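Local coordinates for protein tRNA (adenine(58)-N(1))-methyltransferase TrmI (Thermus thermophilus, PDB 2PWY) that catalyses the S-adenosyl-L-methionine-dependent methylation of N1 of adenosine 58 in tRNA and is required for growth at extreme temperatures, at residues A[35-38]-A[39-43]; A[108-111]-A[112-116]. One frame throughout, in Å; residues are numbered along the deposited sequence.

Contact 1 of 2, residues A[35-38]-A[39-43]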
# COMPACT_ATOMS: atom_id res chain seq x y z
N GLY A 35 -10.34 -34.16 -19.90
CA GLY A 35 -9.60 -35.41 -20.07
C GLY A 35 -8.86 -35.83 -18.82
O GLY A 35 -8.07 -35.05 -18.26
N SER A 36 -9.12 -37.06 -18.38
CA SER A 36 -8.40 -37.66 -17.27
C SER A 36 -7.03 -38.15 -17.72
O SER A 36 -6.84 -38.52 -18.88
CB SER A 36 -9.21 -38.80 -16.67
OG SER A 36 -10.39 -38.30 -16.05
N VAL A 37 -6.07 -38.13 -16.79
CA VAL A 37 -4.69 -38.45 -17.10
C VAL A 37 -4.16 -39.43 -16.05
O VAL A 37 -4.24 -39.13 -14.86
CB VAL A 37 -3.79 -37.17 -17.12
CG1 VAL A 37 -2.34 -37.52 -17.43
CG2 VAL A 37 -4.32 -36.15 -18.13
N PRO A 38 -3.59 -40.58 -16.48
CA PRO A 38 -2.98 -41.49 -15.52
C PRO A 38 -1.81 -40.81 -14.82
O PRO A 38 -1.08 -40.02 -15.44
CB PRO A 38 -2.45 -42.65 -16.39
CG PRO A 38 -3.06 -42.48 -17.72
CD PRO A 38 -3.48 -41.06 -17.88
N HIS A 39 -1.63 -41.10 -13.53
CA HIS A 39 -0.51 -40.54 -12.79
C HIS A 39 0.84 -40.80 -13.45
O HIS A 39 1.73 -39.96 -13.41
CB HIS A 39 -0.54 -41.03 -11.34
CG HIS A 39 -1.61 -40.40 -10.52
ND1 HIS A 39 -1.70 -40.58 -9.15
CD2 HIS A 39 -2.63 -39.56 -10.85
CE1 HIS A 39 -2.74 -39.90 -8.69
NE2 HIS A 39 -3.31 -39.27 -9.70
N GLU A 40 0.97 -41.96 -14.09
CA GLU A 40 2.20 -42.30 -14.81
C GLU A 40 2.55 -41.25 -15.86
O GLU A 40 3.73 -40.92 -16.04
CB GLU A 40 2.09 -43.67 -15.47
CG GLU A 40 1.98 -44.84 -14.50
CD GLU A 40 0.58 -45.04 -13.91
OE1 GLU A 40 -0.37 -44.33 -14.29
OE2 GLU A 40 0.45 -45.94 -13.05
N ALA A 41 1.55 -40.72 -16.55
CA ALA A 41 1.79 -39.72 -17.61
C ALA A 41 2.37 -38.45 -16.99
O ALA A 41 3.22 -37.79 -17.60
CB ALA A 41 0.52 -39.40 -18.37
N LEU A 42 1.90 -38.13 -15.79
CA LEU A 42 2.35 -36.95 -15.06
C LEU A 42 3.80 -37.08 -14.67
O LEU A 42 4.59 -36.15 -14.86
CB LEU A 42 1.49 -36.72 -13.81
CG LEU A 42 -0.01 -36.54 -14.04
CD1 LEU A 42 -0.77 -36.47 -12.71
CD2 LEU A 42 -0.32 -35.32 -14.89
N LEU A 43 4.15 -38.24 -14.13
CA LEU A 43 5.51 -38.52 -13.72
C LEU A 43 6.44 -38.54 -14.94
O LEU A 43 7.57 -38.04 -14.88
CB LEU A 43 5.56 -39.85 -12.95
CG LEU A 43 4.71 -39.89 -11.66
CD1 LEU A 43 4.40 -41.33 -11.27
CD2 LEU A 43 5.39 -39.15 -10.51
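Val37 meets Ala41 and Leu42 through a single methyl, CG1, and this is the tight side of the contact. Val37 CG1 lies 3.5 Å from Ala41 CB. The same methyl reaches Leu42 CD2 at 3.9 Å, where the two branched side chains pass at a slant. The first torsion of Val37 explains the reach: CG1 stands anti to the backbone N (chi1 179°), beside the carbonyl carbon, which places it against the first turn of the helix. Val37 and Leu42 are both buried. Each also packs on Val51 of strand 50-52, and Leu42 continues onto Leu10 and Leu12 of strand 10-13.

The motif is a strand that runs straight into a helix. Strand 37-38 pairs with strand 29-30, Pro38 takes the N-cap position, and helix 39-45 starts at His39, all within the TrmI-like N-terminal domain, which may play a role in tRNA recognition. Proline has no side-chain acceptor to cap the helix. The first-turn amide of Ala41 instead finds a backbone acceptor: Ala41 N donates to Pro38 O at 2.9 Å. The bond is bent, with 133° at the hydrogen, and the donor sits well above the carbonyl plane. Ala41 CB also rests 3.4 Å from Pro38 O.

The other side is looser. The Pro38 ring is exposed, and its CD comes no nearer than 4.4 Å to Ala41 CB. Glu40 folds back over this side. Its chain bends at chi2 (79°), which brings OE1 to 3.4 Å from Pro38 CB. The other oxygen, OE2, accepts from Gly27 N. The His39 ring has Pro38 C and Val37 O near its plane, at its edge, and its ND1 is hydrogen-bonded to Lys25 N.

Contact 2 of 2, residues A[108-111]-A[112-116]. With SAH (S-adenosyl-L-homocysteine), chain E.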
# COMPACT_ATOMS: atom_id res chain seq x y z
N GLY A 108 0.69 -26.82 9.81
CA GLY A 108 2.09 -27.05 9.47
C GLY A 108 2.70 -26.13 8.43
O GLY A 108 3.83 -26.36 7.99
N GLY A 109 1.98 -25.08 8.04
CA GLY A 109 2.50 -24.17 7.02
C GLY A 109 3.72 -23.42 7.51
O GLY A 109 4.79 -23.50 6.90
N LEU A 110 3.56 -22.69 8.61
CA LEU A 110 4.71 -21.98 9.20
C LEU A 110 5.79 -22.99 9.63
O LEU A 110 6.98 -22.73 9.47
CB LEU A 110 4.25 -21.11 10.38
CG LEU A 110 5.35 -20.28 11.05
CD1 LEU A 110 6.13 -19.45 10.04
CD2 LEU A 110 4.80 -19.42 12.22
N THR A 111 5.37 -24.15 10.14
CA THR A 111 6.31 -25.21 10.52
C THR A 111 7.30 -25.52 9.40
O THR A 111 8.50 -25.63 9.64
CB THR A 111 5.59 -26.51 10.94
OG1 THR A 111 4.55 -26.20 11.88
CG2 THR A 111 6.60 -27.48 11.56
N LEU A 112 6.79 -25.63 8.17
CA LEU A 112 7.64 -25.92 7.03
C LEU A 112 8.67 -24.82 6.76
O LEU A 112 9.84 -25.11 6.50
CB LEU A 112 6.78 -26.22 5.80
CG LEU A 112 6.12 -27.61 5.81
CD1 LEU A 112 5.00 -27.65 4.79
CD2 LEU A 112 7.16 -28.74 5.55
N PHE A 113 8.24 -23.56 6.86
CA PHE A 113 9.14 -22.42 6.68
C PHE A 113 10.24 -22.44 7.76
O PHE A 113 11.44 -22.28 7.47
CB PHE A 113 8.37 -21.10 6.72
CG PHE A 113 7.81 -20.70 5.38
CD1 PHE A 113 6.63 -21.26 4.91
CD2 PHE A 113 8.50 -19.79 4.58
CE1 PHE A 113 6.11 -20.90 3.64
CE2 PHE A 113 8.00 -19.43 3.32
CZ PHE A 113 6.82 -19.99 2.85
N LEU A 114 9.82 -22.66 9.00
CA LEU A 114 10.76 -22.74 10.13
C LEU A 114 11.78 -23.89 9.96
O LEU A 114 12.98 -23.73 10.22
CB LEU A 114 9.99 -22.90 11.45
CG LEU A 114 9.03 -21.76 11.87
CD1 LEU A 114 8.30 -22.17 13.16
CD2 LEU A 114 9.74 -20.42 12.03
N ALA A 115 11.28 -25.03 9.50
CA ALA A 115 12.10 -26.23 9.32
C ALA A 115 13.17 -26.06 8.24
O ALA A 115 14.30 -26.50 8.41
CB ALA A 115 11.21 -27.45 9.04
N ARG A 116 12.82 -25.41 7.13
CA ARG A 116 13.82 -25.04 6.11
C ARG A 116 14.89 -24.14 6.67
O ARG A 116 16.08 -24.32 6.37
CB ARG A 116 13.19 -24.30 4.95
CG ARG A 116 12.48 -25.19 3.95
CD ARG A 116 12.10 -24.35 2.76
NE ARG A 116 11.63 -25.19 1.68
CZ ARG A 116 11.26 -24.75 0.48
NH1 ARG A 116 11.29 -23.45 0.20
NH2 ARG A 116 10.86 -25.63 -0.43
N SAH E . 0.83 -21.22 11.68
CA SAH E . -0.06 -22.41 11.49
CB SAH E . -1.51 -22.05 11.79
CG SAH E . -1.77 -21.90 13.29
SD SAH E . -3.56 -21.74 13.60
C SAH E . 0.10 -22.92 10.07
O SAH E . 0.79 -22.28 9.26
OXT SAH E . -0.44 -23.97 9.72
C5' SAH E . -3.43 -21.63 15.40
C4' SAH E . -3.28 -23.00 16.06
O4' SAH E . -2.81 -22.83 17.38
C3' SAH E . -4.58 -23.81 16.18
O3' SAH E . -4.36 -25.10 15.62
C2' SAH E . -4.85 -23.89 17.69
O2' SAH E . -5.39 -25.12 18.11
C1' SAH E . -3.46 -23.75 18.25
N9 SAH E . -3.30 -23.14 19.58
C8 SAH E . -3.89 -22.00 20.04
N7 SAH E . -3.40 -21.76 21.28
C5 SAH E . -2.48 -22.70 21.60
C6 SAH E . -1.69 -22.92 22.73
N6 SAH E . -1.75 -22.09 23.79
N1 SAH E . -0.84 -24.01 22.73
C2 SAH E . -0.77 -24.87 21.66
N3 SAH E . -1.57 -24.64 20.55
C4 SAH E . -2.41 -23.58 20.52
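Leu110 packs against Leu114 one helical turn later, and also meets the amino acid end of S-adenosyl-L-homocysteine. From CB outward the side chain passes from ligand to helix. Leu110 CB lies 3.7 Å from the amino N of the ligand. CG, anti to the backbone N (chi1 -178°) and beside the carbonyl carbon, is carried along the helix to 4.1 Å from Leu114 CG. At the tip, Leu110 CD1 touches Leu114 CG and reaches Phe113 CB at 4.3 Å. The side chain also packs on Ala85 and Met88 of helix 82-91.

Leu114 leans back over the preceding turn: its CG sits 3.3 Å from Leu110 O, the carbonyl that accepts from Leu114 N in a nearly straight bond of 172°. An alanine in place of Leu114 would probably leave a gap beside Leu110 CG and Val124 of strand 123-128, and take away the cover over Leu110 O. Thr111 hydrogen-bonds through OG1 to Glu102 OE1.

This is the glycine-rich turn after the first strand of the class I methyltransferase fold, where helix 109-118 begins. Gly108, at the N-cap, has a positive phi that favours glycine. A side chain on Gly109 would run into the ligand carboxylate. Gly109 N donates to OXT of the ligand at 3.1 Å. Leu110 N donates to the other carboxylate oxygen, O of the ligand, at 2.9 Å. Two backbone amides of the first turn thus grip the carboxylate, whose negative charge is likely to be favoured by the helix N terminus.

In the fold
From the N terminus, contact 1 comes first: strand 37-38, paired with 29-30, turns at once into helix 39-45. It ties that hairpin to the four-stranded antiparallel sheet of the N-terminal domain. After strands 50-52 and 58-62 the chain goes on to the catalytic domain. There contact 2, residues 108-116, follows strand 99-103 and opens the helix of a beta-alpha-beta unit that ends in strand 123-128. Each is a local contact at the start of a helix, without an intervening loop. They lie in series, neither nested nor crossed. Their centres are 30 Å apart and they do not touch. Only contact 2 reaches the cofactor pocket.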